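Local coordinates for twin-arginine translocation pathway signal protein (Burkholderia phytofirmans, PDB 2RJO) that probably serves as a periplasmic sugar-binding protein, holding beta-D-galactopyranose in the cleft between its two lobes, at residues Y19-A22 / F23-A27; Q28-A31 / K32-L36; E124-T127 / Q128-S132; G232-P235 / G236-I240. All blocks are in the same frame, centred on the assembly; numbering follows the deposited sequence.

Overall arrangement
Contacts 1 and 2 follow each other along one helix, 18-34, of the beta-alpha-beta unit formed with strands 7-12 and 38-42; their centres lie about 13 Å apart, contact 1 at the galactose end and contact 2 at the far end. Contact 3, on helix 118-132, comes next in the chain and sits on the opposite side of the chain's centre, its centre about 28 Å from that of contact 1. Contact 4 opens helix 234-241 and touches contact 1 where T233 packs against Y19, their centres about 15 Å apart. The two helix starts thus meet beside the bound sugar, as befits a two-lobed periplasmic binding protein, while contacts 2 and 3 lie farther out.

Contact 1: residues Y19-A22 / F23-A27; sequences YYTA and FNKGA. With GAL (beta-D-galactopyranose), chain B.
The carbonyl oxygen T21 O is gripped twice: K25 N donates to it from 3.1 Å, one turn on, and a water donates to it from 2.6 Å. The same water also donates to N24 OD1 at 2.8 Å, so it ties a backbone carbonyl to the side-chain amide three residues later. All this happens in the first turns of helix 18-34, which follows strand 7-12 in a beta-alpha-beta unit and points its start at the bound galactose. The regular i to i+4 ladder is carried on by F23 N to Y19 O, N24 N to Y20 O and G26 N to A22 O.

Y19 and Y20 are the sugar-facing part. The ring of Y19 turns one face to the galactose, with C3 of the sugar 4.2 Å above the plane and over the ring centre. Y20 offers its own face to the Y19 ring, whose CD2 stands over its centre, and Y20 OH lies 3.2 Å from O6 of the sugar. The hydroxyls are held from outside the turn: Y19 OH accepts from W95 NE1, and Y20 OH is hydrogen-bonded to D70 OD2, which should help hold the two rings in place. D70 also bonds the sugar through OD1, and so links Y20 to the ligand.

F23 continues the aromatic row into the core, against C10 and F12 of strand 7-12 and L256 of helix 253-268. Its CG is anti to the backbone N (chi1 -173°), which lays the side chain alongside that of Y20, where F23 CD2 reaches the edge of the Y20 ring, 4.1 Å from Y20 CD2.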
loop_
_atom_site.group_PDB
_atom_site.type_symbol
_atom_site.label_atom_id
_atom_site.label_comp_id
_atom_site.label_asym_id
_atom_site.label_seq_id
_atom_site.Cartn_x
_atom_site.Cartn_y
_atom_site.Cartn_z
ATOM N N TYR A 19 0.047 5.207 -6.680
ATOM C CA TYR A 19 0.200 3.873 -6.114
ATOM C C TYR A 19 -0.843 2.955 -6.760
ATOM O O TYR A 19 -0.519 1.872 -7.237
ATOM C CB TYR A 19 -0.014 3.904 -4.594
ATOM C CG TYR A 19 -0.156 2.527 -3.997
ATOM C CD1 TYR A 19 0.965 1.756 -3.688
ATOM C CD2 TYR A 19 -1.415 1.969 -3.795
ATOM C CE1 TYR A 19 0.829 0.450 -3.189
ATOM C CE2 TYR A 19 -1.564 0.671 -3.304
ATOM C CZ TYR A 19 -0.444 -0.085 -3.002
ATOM O OH TYR A 19 -0.608 -1.366 -2.518
ATOM N N TYR A 20 -2.091 3.408 -6.766
ATOM C CA TYR A 20 -3.200 2.651 -7.328
ATOM C C TYR A 20 -3.228 2.650 -8.847
ATOM O O TYR A 20 -3.839 1.768 -9.456
ATOM C CB TYR A 20 -4.530 3.184 -6.778
ATOM C CG TYR A 20 -4.769 2.791 -5.339
ATOM C CD1 TYR A 20 -5.013 3.752 -4.359
ATOM C CD2 TYR A 20 -4.744 1.450 -4.952
ATOM C CE1 TYR A 20 -5.228 3.384 -3.020
ATOM C CE2 TYR A 20 -4.957 1.073 -3.620
ATOM C CZ TYR A 20 -5.198 2.048 -2.662
ATOM O OH TYR A 20 -5.408 1.686 -1.349
ATOM N N THR A 21 -2.592 3.643 -9.465
ATOM C CA THR A 21 -2.556 3.683 -10.915
ATOM C C THR A 21 -1.794 2.443 -11.371
ATOM O O THR A 21 -2.194 1.774 -12.320
ATOM C CB THR A 21 -1.833 4.933 -11.435
ATOM O OG1 THR A 21 -2.549 6.107 -11.025
ATOM C CG2 THR A 21 -1.765 4.901 -12.955
ATOM N N ALA A 22 -0.702 2.142 -10.672
ATOM C CA ALA A 22 0.124 0.987 -10.979
ATOM C C ALA A 22 -0.563 -0.306 -10.523
ATOM O O ALA A 22 -0.522 -1.327 -11.213
ATOM C CB ALA A 22 1.457 1.128 -10.298
ATOM N N PHE A 23 -1.188 -0.252 -9.351
ATOM C CA PHE A 23 -1.891 -1.412 -8.817
ATOM C C PHE A 23 -2.890 -1.912 -9.855
ATOM O O PHE A 23 -2.986 -3.103 -10.125
ATOM C CB PHE A 23 -2.630 -1.014 -7.543
ATOM C CG PHE A 23 -3.262 -2.163 -6.821
ATOM C CD1 PHE A 23 -2.475 -3.139 -6.219
ATOM C CD2 PHE A 23 -4.643 -2.250 -6.707
ATOM C CE1 PHE A 23 -3.058 -4.198 -5.509
ATOM C CE2 PHE A 23 -5.242 -3.309 -5.995
ATOM C CZ PHE A 23 -4.441 -4.277 -5.396
ATOM N N ASN A 24 -3.633 -0.972 -10.424
ATOM C CA ASN A 24 -4.634 -1.254 -11.432
ATOM C C ASN A 24 -3.994 -1.777 -12.725
ATOM O O ASN A 24 -4.534 -2.671 -13.379
ATOM C CB ASN A 24 -5.425 0.022 -11.718
ATOM C CG ASN A 24 -6.333 -0.115 -12.919
ATOM O OD1 ASN A 24 -6.280 0.703 -13.836
ATOM N ND2 ASN A 24 -7.172 -1.150 -12.924
ATOM N N LYS A 25 -2.848 -1.203 -13.078
ATOM C CA LYS A 25 -2.090 -1.573 -14.271
ATOM C C LYS A 25 -1.682 -3.031 -14.190
ATOM O O LYS A 25 -1.782 -3.769 -15.165
ATOM C CB LYS A 25 -0.822 -0.725 -14.368
ATOM C CG LYS A 25 -0.681 0.119 -15.623
ATOM C CD LYS A 25 -1.678 1.260 -15.656
ATOM C CE LYS A 25 -1.159 2.414 -16.517
ATOM N NZ LYS A 25 0.088 3.030 -15.930
ATOM N N GLY A 26 -1.189 -3.431 -13.020
ATOM C CA GLY A 26 -0.766 -4.807 -12.812
ATOM C C GLY A 26 -1.899 -5.806 -12.950
ATOM O O GLY A 26 -1.717 -6.858 -13.563
ATOM N N ALA A 27 -3.062 -5.493 -12.381
ATOM C CA ALA A 27 -4.221 -6.382 -12.463
ATOM C C ALA A 27 -4.625 -6.520 -13.925
ATOM O O ALA A 27 -4.866 -7.615 -14.435
ATOM C CB ALA A 27 -5.383 -5.806 -11.656
HETATM C C1 GAL B . -2.748 3.775 -0.110
HETATM C C2 GAL B . -1.259 3.890 0.290
HETATM C C3 GAL B . -0.686 2.468 0.481
HETATM C C4 GAL B . -1.492 1.757 1.582
HETATM C C5 GAL B . -2.972 1.720 1.108
HETATM C C6 GAL B . -3.802 1.033 2.172
HETATM O O1 GAL B . -3.292 5.098 -0.272
HETATM O O2 GAL B . -0.536 4.554 -0.745
HETATM O O3 GAL B . 0.681 2.538 0.878
HETATM O O4 GAL B . -1.396 2.515 2.787
HETATM O O5 GAL B . -3.492 3.079 0.930
HETATM O O6 GAL B . -5.142 1.002 1.720
HETATM O O HOH W 1 -4.020 2.303 -14.056
#

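Contact 2: residues Q28-A31 / K32-L36; sequences QSFA and KSVGL
A Schellman motif finishes helix 18-34 here, and the last two turns, 28-31 against 32-36, show how the chain is brought round toward strand 38-42. G35, with phi at 63°, is the residue that leaves the helical conformation. L36 N then turns back to A31 O at 3.1 Å, a fairly straight bond of 162° at the hydrogen, while G35 N bonds K32 O. V34 N makes its main bond to F30 O and a weak one to A31 O.

F30 O has two donors. Besides V34 N at 3.2 Å it receives S33 OG at 2.6 Å, a short bond made possible because the serine hydroxyl is tucked between its own backbone N and carbonyl carbon (chi1 70°) and so folds back onto the preceding turn. The F30 ring reaches forward over the same turn: its CZ comes to 3.7 Å from V34 CG1, and the two side chains cross at a slant. On the solvent side, K32 bends so that its CD lies 3.4 Å from Q28 O. Beyond the turn, W310 meets the F30 ring edge-to-face, and L8 of strand 7-12 lies against F30, A31, V34 and L36.

Chemically, S33 OG gives F30 O a second donor beside V34 N, and A31 O, in the last turn, is taken by L36 N, so both carbonyls stay bonded as the helix ends.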
loop_
_atom_site.group_PDB
_atom_site.type_symbol
_atom_site.label_atom_id
_atom_site.label_comp_id
_atom_site.label_asym_id
_atom_site.label_seq_id
_atom_site.Cartn_x
_atom_site.Cartn_y
_atom_site.Cartn_z
ATOM N N GLN A 28 -4.701 -5.369 -14.578
ATOM C CA GLN A 28 -5.050 -5.236 -15.982
ATOM C C GLN A 28 -4.107 -6.121 -16.795
ATOM O O GLN A 28 -4.533 -6.868 -17.671
ATOM C CB GLN A 28 -4.866 -3.769 -16.371
ATOM C CG GLN A 28 -5.664 -3.260 -17.539
ATOM C CD GLN A 28 -5.430 -1.769 -17.753
ATOM O OE1 GLN A 28 -4.330 -1.347 -18.123
ATOM N NE2 GLN A 28 -6.457 -0.961 -17.501
ATOM N N SER A 29 -2.816 -6.037 -16.483
ATOM C CA SER A 29 -1.806 -6.825 -17.180
ATOM C C SER A 29 -1.940 -8.322 -16.930
ATOM O O SER A 29 -1.642 -9.126 -17.813
ATOM C CB SER A 29 -0.404 -6.359 -16.787
ATOM O OG SER A 29 0.589 -7.212 -17.325
ATOM N N PHE A 30 -2.381 -8.713 -15.739
ATOM C CA PHE A 30 -2.536 -10.130 -15.473
ATOM C C PHE A 30 -3.751 -10.692 -16.198
ATOM O O PHE A 30 -3.701 -11.787 -16.746
ATOM C CB PHE A 30 -2.699 -10.403 -13.986
ATOM C CG PHE A 30 -3.042 -11.829 -13.694
ATOM C CD1 PHE A 30 -2.078 -12.825 -13.816
ATOM C CD2 PHE A 30 -4.350 -12.194 -13.397
ATOM C CE1 PHE A 30 -2.411 -14.168 -13.650
ATOM C CE2 PHE A 30 -4.696 -13.534 -13.229
ATOM C CZ PHE A 30 -3.730 -14.524 -13.355
ATOM N N ALA A 31 -4.854 -9.952 -16.175
ATOM C CA ALA A 31 -6.061 -10.403 -16.849
ATOM C C ALA A 31 -5.694 -10.626 -18.313
ATOM O O ALA A 31 -6.090 -11.614 -18.926
ATOM C CB ALA A 31 -7.165 -9.353 -16.729
ATOM N N LYS A 32 -4.919 -9.690 -18.848
ATOM C CA LYS A 32 -4.455 -9.724 -20.225
ATOM C C LYS A 32 -3.772 -11.036 -20.556
ATOM O O LYS A 32 -4.085 -11.678 -21.562
ATOM C CB LYS A 32 -3.458 -8.591 -20.455
ATOM C CG LYS A 32 -3.881 -7.575 -21.479
ATOM C CD LYS A 32 -5.119 -6.822 -21.052
ATOM C CE LYS A 32 -5.475 -5.759 -22.098
ATOM N NZ LYS A 32 -4.369 -4.780 -22.281
ATOM N N SER A 33 -2.835 -11.420 -19.697
ATOM C CA SER A 33 -2.058 -12.627 -19.884
ATOM C C SER A 33 -2.900 -13.894 -19.919
ATOM O O SER A 33 -2.616 -14.799 -20.705
ATOM C CB SER A 33 -0.983 -12.731 -18.792
ATOM O OG SER A 33 -1.553 -13.000 -17.526
ATOM N N VAL A 34 -3.941 -13.961 -19.092
ATOM C CA VAL A 34 -4.791 -15.144 -19.071
ATOM C C VAL A 34 -6.013 -15.021 -19.979
ATOM O O VAL A 34 -6.828 -15.933 -20.058
ATOM C CB VAL A 34 -5.260 -15.480 -17.637
ATOM C CG1 VAL A 34 -4.064 -15.869 -16.784
ATOM C CG2 VAL A 34 -5.994 -14.290 -17.032
ATOM N N GLY A 35 -6.138 -13.886 -20.656
ATOM C CA GLY A 35 -7.259 -13.674 -21.553
ATOM C C GLY A 35 -8.630 -13.671 -20.902
ATOM O O GLY A 35 -9.585 -14.191 -21.480
ATOM N N LEU A 36 -8.738 -13.105 -19.704
ATOM C CA LEU A 36 -10.027 -13.037 -19.013
ATOM C C LEU A 36 -10.490 -11.587 -18.878
ATOM O O LEU A 36 -9.680 -10.671 -18.751
ATOM C CB LEU A 36 -9.940 -13.683 -17.621
ATOM C CG LEU A 36 -9.602 -15.173 -17.554
ATOM C CD1 LEU A 36 -9.309 -15.561 -16.125
ATOM C CD2 LEU A 36 -10.742 -15.997 -18.096
#

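Contact 3: residues E124-T127 / Q128-S132; sequences ETAT and QLFKS
Over one face of the F130 ring stands a carbonyl: A126 O lies 3.0 Å above the ring plane, displaced from the centre toward the rim, with F130 CG and CD2 each 3.1 Å away. With CG anti to the carbonyl carbon (chi1 -58°), the ring swings back along the helix over the preceding turn, and chi2 of -27° turns its face to the oxygen. Beside this, F130 CE2 meets the A126 methyl, CB, at 4.1 Å. A126 O is at the same time the acceptor for F130 N, so one oxygen both holds the backbone and lies against the ring face of the same residue. F165 meets the F130 ring from outside, their planes at about 55°, and A161 and L162 of helix 149-163 pack on it too.

T127 and K131 form a second i to i+4 pair, nearer the surface. Their side chains run alongside one another in the same direction, T127 CG2 being 3.8 Å from K131 CE, so the aliphatic part of the lysine rests on the threonine methyl. T127 OG1 takes no part in this, since it bonds back to E123 O.

At the end of the helix Q128 O accepts twice from S132, from the backbone N at 3.1 Å and from OG at 3.3 Å, the two coming from opposite faces of the carbonyl plane. Helix 118-132 packs A126 and L129 on W202 of the parallel sheet and F130 on helix 149-163, the helix-on-sheet layering of an alpha/beta lobe in periplasmic binding proteins.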
loop_
_atom_site.group_PDB
_atom_site.type_symbol
_atom_site.label_atom_id
_atom_site.label_comp_id
_atom_site.label_asym_id
_atom_site.label_seq_id
_atom_site.Cartn_x
_atom_site.Cartn_y
_atom_site.Cartn_z
ATOM N N GLU A 124 12.343 2.162 9.205
ATOM C CA GLU A 124 13.444 2.266 8.254
ATOM C C GLU A 124 13.539 3.649 7.622
ATOM O O GLU A 124 14.617 4.251 7.599
ATOM C CB GLU A 124 13.307 1.222 7.142
ATOM C CG GLU A 124 14.378 0.150 7.178
ATOM C CD GLU A 124 14.824 -0.287 5.792
ATOM O OE1 GLU A 124 13.979 -0.723 4.988
ATOM O OE2 GLU A 124 16.035 -0.202 5.505
ATOM N N THR A 125 12.416 4.148 7.105
ATOM C CA THR A 125 12.392 5.463 6.467
ATOM C C THR A 125 12.622 6.564 7.502
ATOM O O THR A 125 13.260 7.581 7.215
ATOM C CB THR A 125 11.046 5.716 5.730
ATOM O OG1 THR A 125 9.982 5.849 6.682
ATOM C CG2 THR A 125 10.739 4.573 4.785
ATOM N N ALA A 126 12.109 6.352 8.709
ATOM C CA ALA A 126 12.265 7.312 9.788
ATOM C C ALA A 126 13.720 7.368 10.234
ATOM O O ALA A 126 14.237 8.438 10.567
ATOM C CB ALA A 126 11.381 6.920 10.963
ATOM N N THR A 127 14.378 6.213 10.264
ATOM C CA THR A 127 15.773 6.172 10.680
ATOM C C THR A 127 16.645 6.898 9.665
ATOM O O THR A 127 17.559 7.629 10.035
ATOM C CB THR A 127 16.265 4.722 10.832
ATOM O OG1 THR A 127 15.638 4.137 11.979
ATOM C CG2 THR A 127 17.776 4.674 11.012
ATOM N N GLN A 128 16.356 6.696 8.385
ATOM C CA GLN A 128 17.115 7.349 7.327
ATOM C C GLN A 128 16.907 8.854 7.400
ATOM O O GLN A 128 17.846 9.622 7.196
ATOM C CB GLN A 128 16.671 6.844 5.956
ATOM C CG GLN A 128 17.331 7.577 4.797
ATOM C CD GLN A 128 18.838 7.362 4.749
ATOM O OE1 GLN A 128 19.317 6.276 4.399
ATOM N NE2 GLN A 128 19.594 8.398 5.111
ATOM N N LEU A 129 15.669 9.262 7.675
ATOM C CA LEU A 129 15.329 10.670 7.782
ATOM C C LEU A 129 16.087 11.335 8.933
ATOM O O LEU A 129 16.649 12.421 8.781
ATOM C CB LEU A 129 13.822 10.826 7.995
ATOM C CG LEU A 129 13.322 12.243 8.267
ATOM C CD1 LEU A 129 13.481 13.092 7.011
ATOM C CD2 LEU A 129 11.866 12.214 8.707
ATOM N N PHE A 130 16.120 10.675 10.087
ATOM C CA PHE A 130 16.810 11.239 11.234
ATOM C C PHE A 130 18.312 11.297 11.017
ATOM O O PHE A 130 18.982 12.176 11.552
ATOM C CB PHE A 130 16.494 10.439 12.499
ATOM C CG PHE A 130 15.025 10.364 12.820
ATOM C CD1 PHE A 130 14.143 11.371 12.405
ATOM C CD2 PHE A 130 14.520 9.295 13.558
ATOM C CE1 PHE A 130 12.780 11.306 12.722
ATOM C CE2 PHE A 130 13.157 9.223 13.880
ATOM C CZ PHE A 130 12.288 10.233 13.459
ATOM N N LYS A 131 18.854 10.361 10.245
ATOM C CA LYS A 131 20.286 10.388 9.986
ATOM C C LYS A 131 20.552 11.660 9.192
ATOM O O LYS A 131 21.468 12.425 9.504
ATOM C CB LYS A 131 20.732 9.179 9.158
ATOM C CG LYS A 131 20.474 7.818 9.787
ATOM C CD LYS A 131 21.077 7.714 11.177
ATOM C CE LYS A 131 21.157 6.263 11.651
ATOM N NZ LYS A 131 22.211 5.510 10.914
ATOM N N SER A 132 19.735 11.888 8.171
ATOM C CA SER A 132 19.887 13.063 7.327
ATOM C C SER A 132 19.861 14.348 8.129
ATOM O O SER A 132 20.491 15.333 7.745
ATOM C CB SER A 132 18.779 13.115 6.275
ATOM O OG SER A 132 18.919 12.067 5.339
#

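Contact 4: residues G232-P235 / G236-I240; sequences GTQP and GLVAI
T233 meets G236 and L237 at the start of helix 234-241. As the N-cap, T233 offers its hydroxyl to the first turn: G236 N points at T233 OG1 over 3.4 Å, a weak capping bond, and at T233 O over 2.8 Å, again weak because the angle at the hydrogen is only 117°. L237 N makes the sound bond to T233 O, 2.8 Å long and almost in line with the carbonyl. A chi1 of 67° turns OG1 in toward this first turn.

Next out, V238 N takes Q234 O and A239 N takes P235 O, which settles the chain into the regular ladder. The Q234 side chain bends at chi2 and reaches forward across V238, with OE1 3.2 Å from V238 CG2. L237 lays its branch against the loop before the helix, its CG 3.7 Å from G232 O.

The cap itself is set from farther away: D206 OD2 accepts from T233 N and, weakly, from G232 N. G232 carries a positive phi of 72°, the turn that leads into the cap.

The cap stands beside the galactose pocket, just after pocket residue D231, the T233 side chain about 7 Å from the sugar. T233 packs on P18 and pocket residue Y19 of helix 18-34, P235 and A239 rest on L210 of helix 206-218, L237 reaches V299 and I300 of helix 296-302, and S248 OG of strand 248-250 bonds G232 N.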
loop_
_atom_site.group_PDB
_atom_site.type_symbol
_atom_site.label_atom_id
_atom_site.label_comp_id
_atom_site.label_asym_id
_atom_site.label_seq_id
_atom_site.Cartn_x
_atom_site.Cartn_y
_atom_site.Cartn_z
ATOM N N GLY A 232 7.074 3.821 -3.370
ATOM C CA GLY A 232 8.015 3.676 -4.461
ATOM C C GLY A 232 7.379 3.949 -5.809
ATOM O O GLY A 232 7.781 3.372 -6.811
ATOM N N THR A 233 6.382 4.826 -5.837
ATOM C CA THR A 233 5.693 5.174 -7.074
ATOM C C THR A 233 6.624 6.002 -7.962
ATOM O O THR A 233 7.508 6.695 -7.461
ATOM C CB THR A 233 4.412 5.992 -6.788
ATOM O OG1 THR A 233 4.766 7.270 -6.240
ATOM C CG2 THR A 233 3.526 5.260 -5.793
ATOM N N GLN A 234 6.422 5.922 -9.273
ATOM C CA GLN A 234 7.246 6.656 -10.222
ATOM C C GLN A 234 7.449 8.127 -9.841
ATOM O O GLN A 234 8.578 8.604 -9.821
ATOM C CB GLN A 234 6.648 6.516 -11.627
ATOM C CG GLN A 234 6.760 7.735 -12.531
ATOM C CD GLN A 234 8.182 8.052 -12.979
ATOM O OE1 GLN A 234 8.423 9.069 -13.662
ATOM N NE2 GLN A 234 9.130 7.189 -12.615
ATOM N N PRO A 235 6.368 8.858 -9.519
ATOM C CA PRO A 235 6.545 10.268 -9.148
ATOM C C PRO A 235 7.376 10.399 -7.880
ATOM O O PRO A 235 8.105 11.373 -7.702
ATOM C CB PRO A 235 5.116 10.760 -8.936
ATOM C CG PRO A 235 4.319 9.893 -9.830
ATOM C CD PRO A 235 4.936 8.531 -9.561
ATOM N N GLY A 236 7.250 9.417 -6.995
ATOM C CA GLY A 236 8.021 9.440 -5.770
ATOM C C GLY A 236 9.484 9.211 -6.100
ATOM O O GLY A 236 10.367 9.861 -5.532
ATOM N N LEU A 237 9.741 8.292 -7.029
ATOM C CA LEU A 237 11.101 7.968 -7.444
ATOM C C LEU A 237 11.773 9.177 -8.086
ATOM O O LEU A 237 12.969 9.411 -7.893
ATOM C CB LEU A 237 11.094 6.799 -8.438
ATOM C CG LEU A 237 10.623 5.450 -7.903
ATOM C CD1 LEU A 237 10.612 4.414 -9.022
ATOM C CD2 LEU A 237 11.526 5.010 -6.772
ATOM N N VAL A 238 11.004 9.933 -8.859
ATOM C CA VAL A 238 11.530 11.125 -9.514
ATOM C C VAL A 238 11.982 12.118 -8.445
ATOM O O VAL A 238 13.067 12.701 -8.537
ATOM C CB VAL A 238 10.464 11.774 -10.403
ATOM C CG1 VAL A 238 10.961 13.095 -10.952
ATOM C CG2 VAL A 238 10.119 10.836 -11.536
ATOM N N ALA A 239 11.158 12.288 -7.418
ATOM C CA ALA A 239 11.498 13.204 -6.339
ATOM C C ALA A 239 12.754 12.718 -5.627
ATOM O O ALA A 239 13.511 13.522 -5.096
ATOM C CB ALA A 239 10.351 13.310 -5.356
ATOM N N ILE A 240 12.985 11.409 -5.604
ATOM C CA ILE A 240 14.182 10.905 -4.931
ATOM C C ILE A 240 15.439 11.201 -5.750
ATOM O O ILE A 240 16.469 11.606 -5.207
ATOM C CB ILE A 240 14.108 9.377 -4.675
ATOM C CG1 ILE A 240 13.014 9.068 -3.651
ATOM C CG2 ILE A 240 15.456 8.871 -4.171
ATOM C CD1 ILE A 240 12.873 7.609 -3.342
#